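Local coordinates for ParB domain protein nuclease (Sulfolobus solfataricus, PDB 5K5D), which probably acts in archaeal DNA partition as a ParB-N-domain protein of the pNOB8 type, possibly with nuclease activity, at residues T167-E179 with S190-T202. The protein carries 4 engineered substitutions. Numbering follows the deposited sequence.
Sequences TISALEYERILKE and SDKRKMAILRINT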
loop_
_atom_site.group_PDB
_atom_site.type_symbol
_atom_site.label_atom_id
_atom_site.label_comp_id
_atom_site.label_asym_id
_atom_site.label_seq_id
_atom_site.Cartn_x
_atom_site.Cartn_y
_atom_site.Cartn_z
ATOM N N THR B 167 4.912 17.301 -3.199
ATOM C CA THR B 167 5.805 17.146 -2.054
ATOM C C THR B 167 4.991 17.091 -0.773
ATOM O O THR B 167 3.891 17.637 -0.707
ATOM C CB THR B 167 6.840 18.287 -1.958
ATOM O OG1 THR B 167 6.163 19.547 -1.913
ATOM C CG2 THR B 167 7.775 18.258 -3.158
ATOM N N ILE B 168 5.535 16.434 0.244
ATOM C CA ILE B 168 4.815 16.266 1.495
ATOM C C ILE B 168 5.760 15.906 2.635
ATOM O O ILE B 168 6.821 15.332 2.413
ATOM C CB ILE B 168 3.715 15.193 1.352
ATOM C CG1 ILE B 168 2.878 15.098 2.631
ATOM C CG2 ILE B 168 4.322 13.844 0.971
ATOM C CD1 ILE B 168 1.680 14.179 2.510
ATOM N N SER B 169 5.374 16.254 3.856
ATOM C CA SER B 169 6.197 15.973 5.023
ATOM C C SER B 169 5.772 14.666 5.680
ATOM O O SER B 169 4.683 14.154 5.418
ATOM C CB SER B 169 6.099 17.114 6.038
ATOM O OG SER B 169 4.831 17.124 6.671
ATOM N N ALA B 170 6.639 14.130 6.531
ATOM C CA ALA B 170 6.341 12.900 7.253
ATOM C C ALA B 170 5.085 13.071 8.088
ATOM O O ALA B 170 4.357 12.109 8.341
ATOM C CB ALA B 170 7.511 12.510 8.141
ATOM N N LEU B 171 4.833 14.301 8.517
ATOM C CA LEU B 171 3.689 14.573 9.374
ATOM C C LEU B 171 2.390 14.491 8.587
ATOM O O LEU B 171 1.465 13.781 8.973
ATOM C CB LEU B 171 3.819 15.943 10.030
ATOM C CG LEU B 171 2.743 16.270 11.064
ATOM C CD1 LEU B 171 2.752 15.244 12.190
ATOM C CD2 LEU B 171 2.945 17.674 11.606
ATOM N N GLU B 172 2.329 15.220 7.478
ATOM C CA GLU B 172 1.141 15.230 6.638
ATOM C C GLU B 172 0.830 13.816 6.170
ATOM O O GLU B 172 -0.316 13.369 6.243
ATOM C CB GLU B 172 1.339 16.162 5.443
ATOM C CG GLU B 172 1.854 17.545 5.823
ATOM C CD GLU B 172 2.253 18.379 4.616
ATOM O OE1 GLU B 172 3.344 18.136 4.058
ATOM O OE2 GLU B 172 1.478 19.280 4.227
ATOM N N TYR B 173 1.858 13.110 5.702
ATOM C CA TYR B 173 1.705 11.729 5.248
ATOM C C TYR B 173 1.155 10.837 6.360
ATOM O O TYR B 173 0.282 10.004 6.123
ATOM C CB TYR B 173 3.035 11.168 4.742
ATOM C CG TYR B 173 2.888 9.898 3.930
ATOM C CD1 TYR B 173 3.030 8.647 4.518
ATOM C CD2 TYR B 173 2.604 9.954 2.571
ATOM C CE1 TYR B 173 2.896 7.486 3.772
ATOM C CE2 TYR B 173 2.465 8.801 1.818
ATOM C CZ TYR B 173 2.612 7.572 2.422
ATOM O OH TYR B 173 2.472 6.432 1.667
ATOM N N GLU B 174 1.672 11.012 7.570
ATOM C CA GLU B 174 1.214 10.227 8.708
ATOM C C GLU B 174 -0.245 10.519 9.045
ATOM O O GLU B 174 -1.003 9.612 9.388
ATOM C CB GLU B 174 2.091 10.489 9.931
ATOM C CG GLU B 174 1.682 9.700 11.158
ATOM C CD GLU B 174 2.495 10.076 12.381
ATOM O OE1 GLU B 174 1.897 10.249 13.465
ATOM O OE2 GLU B 174 3.731 10.201 12.256
ATOM N N ARG B 175 -0.635 11.786 8.954
ATOM C CA ARG B 175 -2.006 12.170 9.261
ATOM C C ARG B 175 -2.938 11.545 8.237
ATOM O O ARG B 175 -4.058 11.144 8.556
ATOM C CB ARG B 175 -2.159 13.693 9.269
ATOM C CG ARG B 175 -2.849 14.264 8.037
ATOM C CD ARG B 175 -2.944 15.785 8.100
ATOM N NE ARG B 175 -1.645 16.403 8.355
ATOM C CZ ARG B 175 -1.254 17.566 7.845
ATOM N NH1 ARG B 175 -2.059 18.243 7.038
ATOM N NH2 ARG B 175 -0.054 18.050 8.137
ATOM N N ILE B 176 -2.459 11.461 6.999
ATOM C CA ILE B 176 -3.216 10.831 5.929
ATOM C C ILE B 176 -3.459 9.357 6.238
ATOM O O ILE B 176 -4.558 8.846 6.033
ATOM C CB ILE B 176 -2.495 10.974 4.582
ATOM C CG1 ILE B 176 -2.535 12.434 4.127
ATOM C CG2 ILE B 176 -3.125 10.067 3.546
ATOM C CD1 ILE B 176 -2.073 12.649 2.709
ATOM N N LEU B 177 -2.428 8.684 6.743
ATOM C CA LEU B 177 -2.547 7.293 7.154
ATOM C C LEU B 177 -3.634 7.132 8.202
ATOM O O LEU B 177 -4.500 6.262 8.083
ATOM C CB LEU B 177 -1.225 6.786 7.724
ATOM C CG LEU B 177 -0.030 6.846 6.779
ATOM C CD1 LEU B 177 1.227 6.325 7.470
ATOM C CD2 LEU B 177 -0.337 6.061 5.517
ATOM N N LYS B 178 -3.581 7.969 9.235
ATOM C CA LYS B 178 -4.555 7.894 10.316
ATOM C C LYS B 178 -5.975 8.022 9.780
ATOM O O LYS B 178 -6.859 7.255 10.157
ATOM C CB LYS B 178 -4.273 8.947 11.392
ATOM C CG LYS B 178 -3.092 8.608 12.290
ATOM C CD LYS B 178 -2.990 9.559 13.476
ATOM C CE LYS B 178 -2.822 11.004 13.020
ATOM N NZ LYS B 178 -2.613 11.942 14.164
ATOM N N GLU B 179 -6.186 8.980 8.884
ATOM C CA GLU B 179 -7.498 9.180 8.275
ATOM C C GLU B 179 -8.023 7.906 7.621
ATOM O O GLU B 179 -9.218 7.619 7.675
ATOM C CB GLU B 179 -7.440 10.307 7.243
ATOM C CG GLU B 179 -7.114 11.666 7.834
ATOM C CD GLU B 179 -6.835 12.707 6.770
ATOM O OE1 GLU B 179 -6.639 12.318 5.598
ATOM O OE2 GLU B 179 -6.810 13.910 7.102
ATOM N N SER B 190 2.105 3.186 16.173
ATOM C CA SER B 190 3.552 3.251 15.961
ATOM C C SER B 190 3.959 2.739 14.582
ATOM O O SER B 190 4.915 3.234 13.985
ATOM C CB SER B 190 4.290 2.463 17.045
ATOM O OG SER B 190 3.994 1.080 16.954
ATOM N N ASP B 191 3.234 1.740 14.087
ATOM C CA ASP B 191 3.450 1.231 12.738
ATOM C C ASP B 191 3.185 2.299 11.672
ATOM O O ASP B 191 3.898 2.374 10.675
ATOM C CB ASP B 191 2.584 -0.004 12.478
ATOM C CG ASP B 191 3.307 -1.302 12.796
ATOM O OD1 ASP B 191 2.845 -2.368 12.334
ATOM O OD2 ASP B 191 4.343 -1.257 13.497
ATOM N N LYS B 192 2.159 3.119 11.879
ATOM C CA LYS B 192 1.853 4.191 10.936
ATOM C C LYS B 192 2.918 5.273 10.996
ATOM O O LYS B 192 3.210 5.931 9.997
ATOM C CB LYS B 192 0.488 4.815 11.226
ATOM C CG LYS B 192 -0.696 3.908 10.961
ATOM C CD LYS B 192 -1.998 4.641 11.220
ATOM C CE LYS B 192 -3.178 3.702 11.159
ATOM N NZ LYS B 192 -3.147 2.730 12.285
ATOM N N ARG B 193 3.496 5.460 12.176
ATOM C CA ARG B 193 4.484 6.507 12.365
ATOM C C ARG B 193 5.833 6.043 11.841
ATOM O O ARG B 193 6.561 6.808 11.207
ATOM C CB ARG B 193 4.576 6.897 13.838
ATOM C CG ARG B 193 5.443 8.111 14.085
ATOM C CD ARG B 193 5.407 8.532 15.538
ATOM N NE ARG B 193 6.415 9.548 15.814
ATOM C CZ ARG B 193 7.670 9.274 16.151
ATOM N NH1 ARG B 193 8.066 8.013 16.260
ATOM N NH2 ARG B 193 8.526 10.260 16.381
ATOM N N LYS B 194 6.154 4.779 12.110
ATOM C CA LYS B 194 7.362 4.157 11.587
ATOM C C LYS B 194 7.338 4.178 10.070
ATOM O O LYS B 194 8.320 4.545 9.428
ATOM C CB LYS B 194 7.478 2.708 12.067
ATOM C CG LYS B 194 7.948 2.551 13.495
ATOM C CD LYS B 194 7.850 1.099 13.929
ATOM C CE LYS B 194 8.337 0.907 15.358
ATOM N NZ LYS B 194 8.013 -0.455 15.871
HETATM N N MSE B 195 6.208 3.775 9.500
HETATM C CA MSE B 195 6.080 3.715 8.052
HETATM C C MSE B 195 6.186 5.106 7.447
HETATM O O MSE B 195 6.846 5.294 6.426
HETATM C CB MSE B 195 4.764 3.052 7.644
HETATM C CG MSE B 195 4.772 2.544 6.209
HETATM SE SE MSE B 195 3.635 3.554 4.988
HETATM C CE MSE B 195 1.928 2.758 5.465
ATOM N N ALA B 196 5.545 6.078 8.091
ATOM C CA ALA B 196 5.542 7.451 7.598
ATOM C C ALA B 196 6.947 8.045 7.577
ATOM O O ALA B 196 7.347 8.681 6.599
ATOM C CB ALA B 196 4.605 8.315 8.428
ATOM N N ILE B 197 7.695 7.831 8.656
ATOM C CA ILE B 197 9.068 8.321 8.742
ATOM C C ILE B 197 9.966 7.671 7.692
ATOM O O ILE B 197 10.781 8.339 7.058
ATOM C CB ILE B 197 9.663 8.089 10.138
ATOM C CG1 ILE B 197 8.896 8.916 11.171
ATOM C CG2 ILE B 197 11.142 8.450 10.154
ATOM C CD1 ILE B 197 9.434 8.796 12.574
ATOM N N LEU B 198 9.818 6.365 7.506
ATOM C CA LEU B 198 10.606 5.666 6.507
ATOM C C LEU B 198 10.205 6.125 5.111
ATOM O O LEU B 198 11.055 6.329 4.250
ATOM C CB LEU B 198 10.430 4.148 6.626
ATOM C CG LEU B 198 10.841 3.479 7.939
ATOM C CD1 LEU B 198 10.694 1.972 7.831
ATOM C CD2 LEU B 198 12.261 3.855 8.326
ATOM N N ARG B 199 8.907 6.292 4.896
ATOM C CA ARG B 199 8.401 6.629 3.573
ATOM C C ARG B 199 8.959 7.961 3.087
ATOM O O ARG B 199 9.223 8.136 1.895
ATOM C CB ARG B 199 6.873 6.662 3.577
ATOM C CG ARG B 199 6.251 6.415 2.216
ATOM C CD ARG B 199 6.115 7.699 1.434
ATOM N NE ARG B 199 5.812 7.442 0.031
ATOM C CZ ARG B 199 6.710 7.498 -0.945
ATOM N NH1 ARG B 199 7.970 7.810 -0.670
ATOM N NH2 ARG B 199 6.346 7.249 -2.197
ATOM N N ILE B 200 9.149 8.888 4.021
ATOM C CA ILE B 200 9.598 10.236 3.686
ATOM C C ILE B 200 11.115 10.395 3.767
ATOM O O ILE B 200 11.736 10.988 2.880
ATOM C CB ILE B 200 8.911 11.290 4.579
ATOM C CG1 ILE B 200 7.592 11.734 3.942
ATOM C CG2 ILE B 200 9.825 12.486 4.806
ATOM C CD1 ILE B 200 6.618 10.594 3.687
ATOM N N ASN B 201 11.709 9.857 4.825
ATOM C CA ASN B 201 13.144 10.006 5.033
ATOM C C ASN B 201 13.976 9.007 4.236
ATOM O O ASN B 201 15.051 9.344 3.737
ATOM C CB ASN B 201 13.489 9.919 6.522
ATOM C CG ASN B 201 12.983 11.113 7.308
ATOM O OD1 ASN B 201 13.677 12.116 7.447
ATOM N ND2 ASN B 201 11.763 11.011 7.824
ATOM N N THR B 202 13.466 7.788 4.097
ATOM C CA THR B 202 14.246 6.706 3.506
ATOM C C THR B 202 13.405 5.764 2.630
ATOM O O THR B 202 13.211 4.594 2.962
ATOM C CB THR B 202 14.971 5.910 4.611
ATOM O OG1 THR B 202 15.817 4.918 4.022
ATOM C CG2 THR B 202 13.963 5.248 5.546
#
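Tyr-173 lies as a knob among Met-195, Ala-196, Arg-199 and Ile-200; with CG anti to the backbone N (chi1 -165°), the ring reaches across to helix 189-201 and against Arg-199. Arg-199 crosses one ring face at about a right angle, its CD 3.9 Å from the ring centroid in a CH-pi contact. The selenium of Met-195, a selenomethionine, meets the ring edge instead, and Ile-200 CD1 reaches Tyr-173 CB at 3.8 Å. The Tyr-173 hydroxyl and the Arg-199 guanidinium both go on to Asp-121 of helix 109-128, by a hydrogen bond and a salt bridge. A leucine here would probably leave Asp-121 without its hydroxyl partner and the methylenes of Arg-199 without a flat face to rest on. The two helices form a helical hairpin, the axes of 170-179 and 190-201 approaching to 8.6 Å with 139° between their N-to-C directions, and Ala-196 is the reciprocal knob, its CB 3.6 Å from Glu-174 CB. Ile-200 CG1 packs on Ala-170 N at 3.7 Å, within the capping box of Ser-169, whose OG also bonds Asn-156, and Glu-172. Toward the turn, Leu-177 presses CD1 on Lys-192 O and CD2 on Met-195 CE. Extended Glu-174 crosses the Arg-193 chain at a slant, OE2 3.3 Å from CG, the charges merely near.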